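Local coordinates for CHAD domain protein (Streptomyces chartreusis, PDB 6RN5) that probably binds polyphosphate through the basic surface of its all-helical CHAD domain and also binds copper ions, at residues 67-70 with 71-75; 78-81 with 82-86; 107-110 with 111-115; 237-240 with 241-245. One frame throughout, in Å; residues are numbered along the deposited sequence.

Contact 1: 67-70 with 71-75. With SO4 (sulfate ion), chain G; SO4 (sulfate ion), chain I.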
ATOM      1  N   ARG A  67      28.133  12.954  18.571  1.00 33.23           N
ATOM      2  CA  ARG A  67      28.143  12.263  17.291  1.00 34.97           C
ATOM      3  C   ARG A  67      29.208  12.839  16.357  1.00 33.66           C
ATOM      4  O   ARG A  67      29.820  12.129  15.557  1.00 30.51           O
ATOM      5  CB  ARG A  67      26.812  12.480  16.566  1.00 37.81           C
ATOM      6  CG  ARG A  67      25.659  11.674  17.061  1.00 42.55           C
ATOM      7  CD  ARG A  67      24.594  11.663  15.971  1.00 42.09           C
ATOM      8  NE  ARG A  67      24.118  12.984  15.536  1.00 41.00           N
ATOM      9  CZ  ARG A  67      22.897  13.455  15.814  1.00 44.62           C
ATOM     10  NH1 ARG A  67      22.496  14.618  15.358  1.00 40.73           N
ATOM     11  NH2 ARG A  67      22.051  12.748  16.569  1.00 47.27           N
ATOM     12  N   ARG A  68      29.356  14.159  16.378  1.00 30.75           N
ATOM     13  CA  ARG A  68      30.431  14.738  15.565  1.00 32.49           C
ATOM     14  C   ARG A  68      31.832  14.344  16.013  1.00 31.76           C
ATOM     15  O   ARG A  68      32.721  14.217  15.188  1.00 32.78           O
ATOM     16  CB  ARG A  68      30.338  16.246  15.481  1.00 28.41           C
ATOM     17  CG  ARG A  68      29.219  16.690  14.605  1.00 30.69           C
ATOM     18  CD  ARG A  68      28.797  18.141  14.873  1.00 31.44           C
ATOM     19  NE  ARG A  68      28.022  18.597  13.746  1.00 30.73           N
ATOM     20  CZ  ARG A  68      26.736  18.352  13.561  1.00 34.48           C
ATOM     21  NH1 ARG A  68      26.037  17.659  14.438  1.00 37.26           N
ATOM     22  NH2 ARG A  68      26.130  18.823  12.480  1.00 36.44           N
ATOM     23  N   ILE A  69      32.046  14.235  17.313  1.00 29.36           N
ATOM     24  CA  ILE A  69      33.362  13.914  17.809  1.00 29.96           C
ATOM     25  C   ILE A  69      33.659  12.451  17.441  1.00 32.69           C
ATOM     26  O   ILE A  69      34.743  12.117  16.935  1.00 30.51           O
ATOM     27  CB  ILE A  69      33.404  14.145  19.315  1.00 28.81           C
ATOM     28  CG1 ILE A  69      33.270  15.637  19.601  1.00 29.86           C
ATOM     29  CG2 ILE A  69      34.678  13.628  19.907  1.00 28.35           C
ATOM     30  CD1 ILE A  69      33.113  15.978  21.081  1.00 31.91           C
ATOM     31  N   SER A  70      32.657  11.605  17.640  1.00 30.68           N
ATOM     32  CA  SER A  70      32.794  10.210  17.393  1.00 35.44           C
ATOM     33  C   SER A  70      33.091   9.977  15.903  1.00 33.83           C
ATOM     34  O   SER A  70      33.995   9.205  15.544  1.00 28.87           O
ATOM     35  CB  SER A  70      31.534   9.482  17.886  1.00 36.06           C
ATOM     36  OG  SER A  70      31.782   8.111  17.932  1.00 46.47           O
ATOM     37  N   ALA A  71      32.377  10.687  15.040  1.00 32.24           N
ATOM     38  CA  ALA A  71      32.629  10.613  13.599  1.00 32.19           C
ATOM     39  C   ALA A  71      34.047  11.037  13.223  1.00 30.84           C
ATOM     40  O   ALA A  71      34.730  10.390  12.419  1.00 32.96           O
ATOM     41  CB  ALA A  71      31.624  11.470  12.830  1.00 30.41           C
ATOM     42  N   THR A  72      34.469  12.144  13.794  1.00 30.46           N
ATOM     43  CA  THR A  72      35.761  12.730  13.508  1.00 31.05           C
ATOM     44  C   THR A  72      36.881  11.761  13.891  1.00 30.75           C
ATOM     45  O   THR A  72      37.848  11.596  13.148  1.00 31.54           O
ATOM     46  CB  THR A  72      35.890  14.046  14.246  1.00 31.71           C
ATOM     47  OG1 THR A  72      34.877  14.934  13.757  1.00 31.91           O
ATOM     48  CG2 THR A  72      37.223  14.691  14.004  1.00 35.53           C
ATOM     49  N   LEU A  73      36.720  11.113  15.035  1.00 31.29           N
ATOM     50  CA  LEU A  73      37.697  10.156  15.526  1.00 35.70           C
ATOM     51  C   LEU A  73      37.728   8.909  14.638  1.00 36.44           C
ATOM     52  O   LEU A  73      38.633   8.134  14.733  1.00 39.29           O
ATOM     53  CB  LEU A  73      37.422   9.796  16.990  1.00 35.34           C
ATOM     54  CG  LEU A  73      38.162  10.678  18.017  1.00 35.02           C
ATOM     55  CD1 LEU A  73      37.997  12.157  17.783  1.00 33.80           C
ATOM     56  CD2 LEU A  73      37.708  10.346  19.423  1.00 37.53           C
ATOM     57  N   HIS A  74      36.721   8.715  13.797  1.00 34.26           N
ATOM     58  CA  HIS A  74      36.686   7.568  12.909  1.00 34.65           C
ATOM     59  C   HIS A  74      37.388   7.980  11.639  1.00 33.91           C
ATOM     60  O   HIS A  74      38.378   7.384  11.283  1.00 33.94           O
ATOM     61  CB  HIS A  74      35.227   7.136  12.610  1.00 34.30           C
ATOM     62  CG  HIS A  74      35.125   5.918  11.764  1.00 35.13           C
ATOM     63  ND1 HIS A  74      34.914   5.964  10.407  1.00 37.03           N
ATOM     64  CD2 HIS A  74      35.239   4.610  12.082  1.00 42.44           C
ATOM     65  CE1 HIS A  74      34.877   4.739   9.926  1.00 37.68           C
ATOM     66  NE2 HIS A  74      35.066   3.895  10.922  1.00 39.70           N
ATOM     67  N   THR A  75      36.839   8.994  10.964  1.00 33.85           N
ATOM     68  CA  THR A  75      37.304   9.455   9.647  1.00 34.00           C
ATOM     69  C   THR A  75      38.789   9.836   9.661  1.00 34.85           C
ATOM     70  O   THR A  75      39.508   9.604   8.667  1.00 31.81           O
ATOM     71  CB  THR A  75      36.457  10.661   9.173  1.00 33.19           C
ATOM     72  OG1 THR A  75      35.084  10.277   9.099  1.00 31.56           O
ATOM     73  CG2 THR A  75      36.898  11.148   7.820  1.00 33.77           C
TER
HETATM   74  S   SO4 G 406      22.904  16.810  12.279  1.00 43.77           S
HETATM   75  O1  SO4 G 406      23.391  16.740  13.643  1.00 40.56           O
HETATM   76  O2  SO4 G 406      23.296  18.138  11.751  1.00 41.89           O
HETATM   77  O3  SO4 G 406      21.445  16.676  12.223  1.00 47.64           O
HETATM   78  O4  SO4 G 406      23.481  15.662  11.535  1.00 51.23           O
HETATM   79  S   SO4 I 408      18.641  14.265  16.545  1.00 49.95           S
HETATM   80  O1  SO4 I 408      19.485  13.536  17.504  1.00 48.49           O
HETATM   81  O2  SO4 I 408      19.457  15.361  15.913  1.00 51.40           O
HETATM   82  O3  SO4 I 408      17.537  14.934  17.232  1.00 46.68           O
HETATM   83  O4  SO4 I 408      18.173  13.371  15.505  1.00 43.98           O
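T72 turns its hydroxyl back on its own helix: OG1, set beside the backbone N (chi1 -62°), donates to R68 O at 2.7 Å. That oxygen is gripped twice, T72 N bonding to it from the opposite face of the carbonyl plane. A threonine inside a helix can thus satisfy its own buried hydroxyl. A71 N to R67 O and L73 N to I69 O are ordinary helical bonds.

The apolar share is small: I69 CG2 meets L73 CD1 at 4.2 Å, both residues facing helix 82-120.

Charged hydrogen bonds make up the other end, where two sulfates lie at the guanidinium edges. R68 grips one with NH1 on O1 and NH2 on O2 (3.0 Å), and NH2 also salt-bridges E292. R67 NH1 shares that O1 at 2.9 Å and bridges to O2 of the second sulfate (3.2 Å, 170°), whose O1 R67 NH2 holds at 2.8 Å. A leucine in place of R67 would probably cost the second sulfate two bonds and the first one. R60, R63, R64 and R288 also bond to them. The sulfates probably come from the crystallisation liquor, but tetrahedral anions bridged by arginines are consistent with a surface that receives polyphosphate.

Contact 2: 78-81 with 82-86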
ATOM      1  N   SER A  78      43.609   8.286  11.613  1.00 40.02           N
ATOM      2  CA  SER A  78      45.048   8.157  11.318  1.00 41.28           C
ATOM      3  C   SER A  78      45.837   9.360  11.797  1.00 40.16           C
ATOM      4  O   SER A  78      47.022   9.251  11.965  1.00 38.13           O
ATOM      5  CB  SER A  78      45.287   7.942   9.815  1.00 42.32           C
ATOM      6  OG  SER A  78      44.634   8.930   9.059  1.00 39.30           O
ATOM      7  N   LEU A  79      45.199  10.516  12.004  1.00 36.68           N
ATOM      8  CA  LEU A  79      45.921  11.698  12.505  1.00 36.26           C
ATOM      9  C   LEU A  79      45.915  11.855  14.034  1.00 35.23           C
ATOM     10  O   LEU A  79      46.416  12.834  14.527  1.00 32.99           O
ATOM     11  CB  LEU A  79      45.384  12.976  11.838  1.00 39.33           C
ATOM     12  CG  LEU A  79      45.595  12.949  10.314  1.00 39.11           C
ATOM     13  CD1 LEU A  79      45.220  14.288   9.760  1.00 41.79           C
ATOM     14  CD2 LEU A  79      47.036  12.643   9.944  1.00 41.67           C
ATOM     15  N   LEU A  80      45.405  10.866  14.769  1.00 36.34           N
ATOM     16  CA  LEU A  80      45.145  10.986  16.205  1.00 38.63           C
ATOM     17  C   LEU A  80      45.688   9.735  16.899  1.00 36.47           C
ATOM     18  O   LEU A  80      45.799   8.715  16.296  1.00 40.93           O
ATOM     19  CB  LEU A  80      43.631  11.112  16.438  1.00 34.59           C
ATOM     20  CG  LEU A  80      42.922  12.307  15.781  1.00 36.94           C
ATOM     21  CD1 LEU A  80      41.413  12.133  15.579  1.00 38.93           C
ATOM     22  CD2 LEU A  80      43.133  13.542  16.612  1.00 35.74           C
ATOM     23  N   ASP A  81      46.017   9.823  18.170  1.00 40.12           N
ATOM     24  CA  ASP A  81      46.413   8.641  18.963  1.00 40.43           C
ATOM     25  C   ASP A  81      45.382   7.527  18.906  1.00 44.33           C
ATOM     26  O   ASP A  81      44.208   7.725  19.268  1.00 40.31           O
ATOM     27  CB  ASP A  81      46.619   9.072  20.400  1.00 46.27           C
ATOM     28  CG  ASP A  81      47.073   7.946  21.292  1.00 46.97           C
ATOM     29  OD1 ASP A  81      46.305   7.012  21.621  1.00 53.06           O
ATOM     30  OD2 ASP A  81      48.213   8.035  21.713  1.00 54.18           O
ATOM     31  N   THR A  82      45.821   6.342  18.478  1.00 43.27           N
ATOM     32  CA  THR A  82      44.908   5.270  18.199  1.00 44.74           C
ATOM     33  C   THR A  82      44.153   4.797  19.445  1.00 49.35           C
ATOM     34  O   THR A  82      42.916   4.663  19.387  1.00 45.19           O
ATOM     35  CB  THR A  82      45.628   4.101  17.503  1.00 43.62           C
ATOM     36  OG1 THR A  82      46.001   4.526  16.206  1.00 46.56           O
ATOM     37  CG2 THR A  82      44.722   2.916  17.305  1.00 45.66           C
ATOM     38  N   ASP A  83      44.885   4.532  20.535  1.00 49.33           N
ATOM     39  CA  ASP A  83      44.293   4.068  21.800  1.00 52.11           C
ATOM     40  C   ASP A  83      43.266   5.084  22.277  1.00 50.51           C
ATOM     41  O   ASP A  83      42.130   4.728  22.572  1.00 51.07           O
ATOM     42  CB  ASP A  83      45.335   3.896  22.912  1.00 55.18           C
ATOM     43  CG  ASP A  83      46.328   2.790  22.633  1.00 57.56           C
ATOM     44  OD1 ASP A  83      46.004   1.843  21.896  1.00 59.50           O
ATOM     45  OD2 ASP A  83      47.453   2.885  23.160  1.00 64.83           O
ATOM     46  N   TRP A  84      43.664   6.348  22.332  1.00 44.81           N
ATOM     47  CA  TRP A  84      42.723   7.392  22.702  1.00 44.74           C
ATOM     48  C   TRP A  84      41.420   7.325  21.851  1.00 42.37           C
ATOM     49  O   TRP A  84      40.332   7.232  22.403  1.00 40.84           O
ATOM     50  CB  TRP A  84      43.419   8.726  22.620  1.00 42.64           C
ATOM     51  CG  TRP A  84      42.534   9.876  22.927  1.00 42.20           C
ATOM     52  CD1 TRP A  84      42.223  10.392  24.172  1.00 43.52           C
ATOM     53  CD2 TRP A  84      41.879  10.710  21.973  1.00 39.70           C
ATOM     54  NE1 TRP A  84      41.386  11.482  24.029  1.00 39.55           N
ATOM     55  CE2 TRP A  84      41.177  11.703  22.691  1.00 36.11           C
ATOM     56  CE3 TRP A  84      41.797  10.699  20.568  1.00 37.71           C
ATOM     57  CZ2 TRP A  84      40.393  12.650  22.060  1.00 35.68           C
ATOM     58  CZ3 TRP A  84      41.034  11.653  19.949  1.00 37.40           C
ATOM     59  CH2 TRP A  84      40.339  12.629  20.699  1.00 33.98           C
ATOM     60  N   CYS A  85      41.534   7.265  20.530  1.00 38.06           N
ATOM     61  CA  CYS A  85      40.354   7.133  19.665  1.00 44.21           C
ATOM     62  C   CYS A  85      39.474   5.939  20.032  1.00 47.43           C
ATOM     63  O   CYS A  85      38.244   6.036  20.107  1.00 47.15           O
ATOM     64  CB  CYS A  85      40.741   6.983  18.186  1.00 42.64           C
ATOM     65  SG  CYS A  85      41.357   8.499  17.462  1.00 41.92           S
ATOM     66  N   GLU A  86      40.131   4.812  20.233  1.00 51.62           N
ATOM     67  CA  GLU A  86      39.452   3.555  20.472  1.00 52.99           C
ATOM     68  C   GLU A  86      38.757   3.568  21.824  1.00 47.79           C
ATOM     69  O   GLU A  86      37.694   3.013  21.953  1.00 52.80           O
ATOM     70  CB  GLU A  86      40.457   2.404  20.408  1.00 51.67           C
ATOM     71  CG  GLU A  86      41.006   2.146  19.020  1.00 59.16           C
ATOM     72  CD  GLU A  86      41.928   0.916  18.964  1.00 65.20           C
ATOM     73  OE1 GLU A  86      42.560   0.564  19.998  1.00 66.91           O
ATOM     74  OE2 GLU A  86      42.003   0.297  17.880  1.00 60.18           O
TER
HETATM   75  O   HOH W   1      47.563   4.769  20.737  1.00 57.33           O
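D81 caps the helix that starts after it, its carboxylate oxygen OD1 accepting from W84 N at 2.8 Å in an almost straight bond (176°). The side chain gets there because CG stands anti to the backbone N (chi1 -178°), which carries the carboxylate over the first turn; W84 N meets OD1 on the anti side, 22° out of the carboxylate plane. A short acidic side chain suits this place, as it reaches a first-turn amide, which has no preceding helical turn to supply its acceptor. Water 1 donates to OD1 at 2.7 Å and accepts from D83 N, so a second first-turn amide is served indirectly. An alanine in place of D81 would probably leave W84 N without its acceptor and water 1 without one of its anchors.

Next to the cap, L80 points toward the helix and lays CB against C85 SG at 3.6 Å. C85 holds SG beside its own backbone N (chi1 -72°), turned back to L80, while C85 N bonds to D81 O at 3.0 Å. The indole of W84 lies near L80, with CZ3 4.4 Å from CD2. L73 of helix 56-75 packs on all three side chains. The arrangement is an N-cap accompanied by a hydrophobic-staple contact between L80, just before the cap, and C85 in the first turn, at the bend where helix 56-75 gives way to helix 82-120.

Contact 3: 107-110 with 111-115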
ATOM      1  N   ALA A 107       8.995  10.335  18.960  1.00 38.92           N
ATOM      2  CA  ALA A 107       8.699  10.614  17.548  1.00 38.74           C
ATOM      3  C   ALA A 107       7.969   9.425  16.890  1.00 38.68           C
ATOM      4  O   ALA A 107       7.073   9.598  16.060  1.00 36.83           O
ATOM      5  CB  ALA A 107       9.973  10.930  16.795  1.00 37.23           C
ATOM      6  N   ARG A 108       8.364   8.209  17.266  1.00 36.38           N
ATOM      7  CA  ARG A 108       7.701   7.016  16.737  1.00 35.22           C
ATOM      8  C   ARG A 108       6.188   6.993  17.079  1.00 30.54           C
ATOM      9  O   ARG A 108       5.362   6.672  16.252  1.00 32.28           O
ATOM     10  CB  ARG A 108       8.429   5.800  17.268  1.00 34.27           C
ATOM     11  CG  ARG A 108       7.957   4.495  16.728  1.00 32.41           C
ATOM     12  CD  ARG A 108       8.946   3.441  17.144  1.00 33.77           C
ATOM     13  NE  ARG A 108      10.271   3.848  16.685  1.00 38.16           N
ATOM     14  CZ  ARG A 108      11.412   3.656  17.354  1.00 37.69           C
ATOM     15  NH1 ARG A 108      11.436   3.036  18.527  1.00 35.19           N
ATOM     16  NH2 ARG A 108      12.547   4.073  16.820  1.00 34.95           N
ATOM     17  N   LEU A 109       5.826   7.344  18.293  1.00 33.08           N
ATOM     18  CA  LEU A 109       4.421   7.352  18.670  1.00 34.33           C
ATOM     19  C   LEU A 109       3.663   8.329  17.810  1.00 37.57           C
ATOM     20  O   LEU A 109       2.619   8.006  17.209  1.00 35.12           O
ATOM     21  CB  LEU A 109       4.253   7.718  20.149  1.00 33.45           C
ATOM     22  CG  LEU A 109       2.812   7.869  20.666  1.00 35.60           C
ATOM     23  CD1 LEU A 109       1.938   6.664  20.308  1.00 34.33           C
ATOM     24  CD2 LEU A 109       2.781   8.089  22.172  1.00 34.48           C
ATOM     25  N   GLU A 110       4.199   9.536  17.730  1.00 39.51           N
ATOM     26  CA  GLU A 110       3.604  10.557  16.874  1.00 41.27           C
ATOM     27  C   GLU A 110       3.428  10.128  15.411  1.00 40.92           C
ATOM     28  O   GLU A 110       2.355  10.306  14.814  1.00 39.99           O
ATOM     29  CB  GLU A 110       4.456  11.795  16.931  1.00 47.09           C
ATOM     30  CG  GLU A 110       3.963  12.839  15.966  1.00 60.31           C
ATOM     31  CD  GLU A 110       4.088  14.230  16.519  1.00 70.12           C
ATOM     32  OE1 GLU A 110       5.122  14.497  17.198  1.00 73.98           O
ATOM     33  OE2 GLU A 110       3.149  15.034  16.253  1.00 76.69           O
ATOM     34  N   ARG A 111       4.480   9.566  14.832  1.00 34.99           N
ATOM     35  CA  ARG A 111       4.427   9.092  13.473  1.00 35.40           C
ATOM     36  C   ARG A 111       3.308   8.066  13.353  1.00 36.75           C
ATOM     37  O   ARG A 111       2.508   8.101  12.408  1.00 36.14           O
ATOM     38  CB  ARG A 111       5.789   8.474  13.096  1.00 36.23           C
ATOM     39  CG  ARG A 111       5.778   7.556  11.897  1.00 38.40           C
ATOM     40  CD  ARG A 111       7.179   7.033  11.554  1.00 39.48           C
ATOM     41  NE  ARG A 111       7.907   8.027  10.777  1.00 39.51           N
ATOM     42  CZ  ARG A 111       7.855   8.167   9.457  1.00 36.09           C
ATOM     43  NH1 ARG A 111       7.183   7.322   8.672  1.00 31.88           N
ATOM     44  NH2 ARG A 111       8.568   9.128   8.914  1.00 36.69           N
ATOM     45  N   LEU A 112       3.214   7.151  14.316  1.00 33.19           N
ATOM     46  CA  LEU A 112       2.201   6.114  14.211  1.00 31.84           C
ATOM     47  C   LEU A 112       0.776   6.647  14.424  1.00 32.56           C
ATOM     48  O   LEU A 112      -0.168   6.266  13.702  1.00 32.69           O
ATOM     49  CB  LEU A 112       2.513   4.963  15.162  1.00 32.21           C
ATOM     50  CG  LEU A 112       3.738   4.109  14.771  1.00 34.64           C
ATOM     51  CD1 LEU A 112       4.252   3.250  15.919  1.00 34.98           C
ATOM     52  CD2 LEU A 112       3.501   3.207  13.575  1.00 34.51           C
ATOM     53  N   LEU A 113       0.597   7.518  15.399  1.00 31.44           N
ATOM     54  CA  LEU A 113      -0.747   8.133  15.567  1.00 35.22           C
ATOM     55  C   LEU A 113      -1.186   8.958  14.361  1.00 35.70           C
ATOM     56  O   LEU A 113      -2.316   8.817  13.909  1.00 37.68           O
ATOM     57  CB  LEU A 113      -0.855   8.959  16.845  1.00 35.92           C
ATOM     58  CG  LEU A 113      -0.657   8.075  18.096  1.00 39.53           C
ATOM     59  CD1 LEU A 113      -0.644   8.903  19.383  1.00 43.43           C
ATOM     60  CD2 LEU A 113      -1.724   6.988  18.241  1.00 40.97           C
ATOM     61  N   ASN A 114      -0.290   9.749  13.799  1.00 36.95           N
ATOM     62  CA  ASN A 114      -0.573  10.440  12.538  1.00 39.71           C
ATOM     63  C   ASN A 114      -1.001   9.449  11.454  1.00 41.13           C
ATOM     64  O   ASN A 114      -2.011   9.656  10.820  1.00 36.79           O
ATOM     65  CB  ASN A 114       0.634  11.250  12.054  1.00 39.79           C
ATOM     66  CG  ASN A 114       0.867  12.491  12.884  1.00 44.44           C
ATOM     67  OD1 ASN A 114      -0.064  13.045  13.480  1.00 53.52           O
ATOM     68  ND2 ASN A 114       2.101  12.908  12.964  1.00 42.27           N
ATOM     69  N   ALA A 115      -0.254   8.355  11.283  1.00 41.62           N
ATOM     70  CA  ALA A 115      -0.540   7.435  10.206  1.00 38.68           C
ATOM     71  C   ALA A 115      -1.909   6.781  10.372  1.00 39.38           C
ATOM     72  O   ALA A 115      -2.642   6.658   9.407  1.00 36.55           O
ATOM     73  CB  ALA A 115       0.566   6.405  10.069  1.00 40.44           C
TER
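E110 and N114, one turn apart on helix 82-120 of the helical CHAD fold, bring a carboxylate and an amide together with their planes 41° apart. Neither flat group stacks on the other: the amide nitrogen ND2 of N114 comes to the aliphatic part of the glutamate, 3.5 Å from CG, while OE2 of E110 stays 4.1 Å from ND2. The two meet by van der Waals contact of ND2 with CG, at an exposed face where polar residues are at home.

Backbone bonds from R111, L112, L113 and N114 N run to the carbonyls of A107, R108, L109 and E110; that of L113 N to L109 O is 2.8 Å and nearly straight.

Long side chains spread from this rod to its neighbours. R111 bends at its third torsion, and its NH1 bonds to Q351 of helix 338-366, the helix that also carries the copper ligand H348. Its length suits it to reach a neighbouring helix, and it also touches D319 of helix 305-331. L112 is buried against L347 and L183; R108 lies beside it, the two pointing the same way, with CG 4.0 Å from L112 CD1. L109, CG anti to its backbone N (chi1 176°), runs onward along the helix to L113 and also touches helix 170-198. There the leucines meet methyl to methyl, CD1 of L109 lying 3.5 Å from CD1 of L113.

Contact 4: 237-240 with 241-245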
ATOM      1  N   ASP A 237      34.324   8.330  -0.598  1.00 34.47           N
ATOM      2  CA  ASP A 237      34.373   7.080  -1.353  1.00 35.24           C
ATOM      3  C   ASP A 237      33.638   5.971  -0.677  1.00 31.36           C
ATOM      4  O   ASP A 237      32.894   5.213  -1.340  1.00 30.60           O
ATOM      5  CB  ASP A 237      35.791   6.610  -1.615  1.00 38.17           C
ATOM      6  CG  ASP A 237      36.567   7.566  -2.523  1.00 42.20           C
ATOM      7  OD1 ASP A 237      36.001   8.471  -3.208  1.00 39.89           O
ATOM      8  OD2 ASP A 237      37.788   7.430  -2.488  1.00 44.10           O
ATOM      9  N   ARG A 238      33.845   5.812   0.626  1.00 30.02           N
ATOM     10  CA  ARG A 238      33.101   4.725   1.328  1.00 30.45           C
ATOM     11  C   ARG A 238      31.575   4.862   1.142  1.00 29.54           C
ATOM     12  O   ARG A 238      30.865   3.866   0.868  1.00 30.26           O
ATOM     13  CB  ARG A 238      33.501   4.662   2.784  1.00 29.92           C
ATOM     14  CG  ARG A 238      34.880   4.133   2.968  1.00 30.06           C
ATOM     15  CD  ARG A 238      35.212   4.024   4.429  1.00 31.29           C
ATOM     16  NE  ARG A 238      35.369   5.276   5.167  1.00 32.28           N
ATOM     17  CZ  ARG A 238      36.536   5.926   5.348  1.00 35.37           C
ATOM     18  NH1 ARG A 238      37.652   5.517   4.738  1.00 36.64           N
ATOM     19  NH2 ARG A 238      36.603   7.011   6.120  1.00 32.23           N
ATOM     20  N   LEU A 239      31.084   6.105   1.187  1.00 30.41           N
ATOM     21  CA  LEU A 239      29.658   6.380   0.959  1.00 28.75           C
ATOM     22  C   LEU A 239      29.239   6.022  -0.508  1.00 29.49           C
ATOM     23  O   LEU A 239      28.311   5.257  -0.761  1.00 28.14           O
ATOM     24  CB  LEU A 239      29.401   7.874   1.244  1.00 28.73           C
ATOM     25  CG  LEU A 239      28.037   8.418   0.775  1.00 30.49           C
ATOM     26  CD1 LEU A 239      26.925   7.619   1.487  1.00 28.18           C
ATOM     27  CD2 LEU A 239      27.878   9.915   1.044  1.00 34.51           C
ATOM     28  N   THR A 240      29.935   6.606  -1.474  1.00 31.60           N
ATOM     29  CA  THR A 240      29.593   6.439  -2.879  1.00 34.57           C
ATOM     30  C   THR A 240      29.719   4.956  -3.311  1.00 33.46           C
ATOM     31  O   THR A 240      28.907   4.481  -4.097  1.00 32.30           O
ATOM     32  CB  THR A 240      30.452   7.364  -3.770  1.00 40.45           C
ATOM     33  OG1 THR A 240      31.830   7.053  -3.589  1.00 46.35           O
ATOM     34  CG2 THR A 240      30.272   8.842  -3.390  1.00 42.10           C
ATOM     35  N   ASP A 241      30.703   4.219  -2.793  1.00 31.02           N
ATOM     36  CA  ASP A 241      30.797   2.795  -3.121  1.00 34.37           C
ATOM     37  C   ASP A 241      29.615   2.018  -2.532  1.00 38.01           C
ATOM     38  O   ASP A 241      29.102   1.103  -3.175  1.00 38.94           O
ATOM     39  CB  ASP A 241      32.067   2.182  -2.582  1.00 35.57           C
ATOM     40  CG  ASP A 241      33.311   2.772  -3.217  1.00 40.13           C
ATOM     41  OD1 ASP A 241      33.243   3.446  -4.277  1.00 47.34           O
ATOM     42  OD2 ASP A 241      34.363   2.630  -2.598  1.00 42.84           O
ATOM     43  N   ALA A 242      29.199   2.376  -1.315  1.00 32.24           N
ATOM     44  CA  ALA A 242      28.043   1.719  -0.706  1.00 35.06           C
ATOM     45  C   ALA A 242      26.753   2.016  -1.441  1.00 34.85           C
ATOM     46  O   ALA A 242      25.928   1.121  -1.646  1.00 33.27           O
ATOM     47  CB  ALA A 242      27.917   2.073   0.779  1.00 36.84           C
ATOM     48  N   VAL A 243      26.584   3.265  -1.852  1.00 33.12           N
ATOM     49  CA  VAL A 243      25.433   3.599  -2.632  1.00 35.07           C
ATOM     50  C   VAL A 243      25.388   2.789  -3.953  1.00 39.58           C
ATOM     51  O   VAL A 243      24.339   2.194  -4.285  1.00 36.33           O
ATOM     52  CB  VAL A 243      25.369   5.096  -2.913  1.00 34.85           C
ATOM     53  CG1 VAL A 243      24.302   5.380  -3.977  1.00 34.44           C
ATOM     54  CG2 VAL A 243      25.091   5.855  -1.594  1.00 34.91           C
ATOM     55  N   ALA A 244      26.513   2.757  -4.682  1.00 37.95           N
ATOM     56  CA  ALA A 244      26.654   1.938  -5.926  1.00 42.52           C
ATOM     57  C   ALA A 244      26.217   0.494  -5.725  1.00 39.65           C
ATOM     58  O   ALA A 244      25.655  -0.101  -6.608  1.00 49.40           O
ATOM     59  CB  ALA A 244      28.102   1.963  -6.448  1.00 44.68           C
ATOM     60  N   ALA A 245      26.458  -0.043  -4.548  1.00 40.25           N
ATOM     61  CA  ALA A 245      26.062  -1.395  -4.212  1.00 42.36           C
ATOM     62  C   ALA A 245      24.580  -1.568  -3.834  1.00 48.55           C
ATOM     63  O   ALA A 245      24.143  -2.699  -3.682  1.00 45.98           O
ATOM     64  CB  ALA A 245      26.946  -1.926  -3.101  1.00 40.25           C
TER
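L239 and V243 lie side by side one turn apart on helix 229-244, pointing the same way, with L239 CD1 4.0 Å from V243 CG2. L239 sets CG anti to its backbone N (chi1 167°), which sends the branch along the helix to the valine. Both side chains also rest on W366 of helix 338-366, and L239 reaches L284 of helix 274-295. A242, between them in sequence, fits against V280 and L283, where a small methyl permits close approach.

The backbone bonds are those of an alpha helix, such as D241 N to D237 O at 2.8 Å.

The aspartates lie on the outer side, with T240 at the border, where it also touches W366. T240 turns OG1 between its backbone N and carbonyl carbon (chi1 60°), toward the preceding turn, where K236 O and D237 O (3.1 Å) are both within reach of its one proton. The D241 carboxylate comes up to the same D237 oxygen, OD2 3.2 Å from it; both are acceptors, so this is no hydrogen bond.

The chemistry is that of an amphipathic helix: L239, A242 and V243 face the bundle, while aspartates, tolerable where solvent can screen them, line the exposed side.

All four contacts are local and in series along the chain; none closes a long loop, nests in or crosses another. Contact 1 lies at the C-terminal end of helix 56-75. Contact 2 comes after the short connection and starts helix 82-120; there the chain folds back, L73 CG of contact 1 meeting W84 CZ3 of contact 2 at 3.6 Å. Contact 3 lies farther along that helix, its centre about 41 Å from that of contact 2, beside helices 170-198, 305-331 and 338-366. Contact 4, near the end of helix 229-244, shares helix 274-295 as a neighbour with contact 1 and helix 338-366 with contact 3.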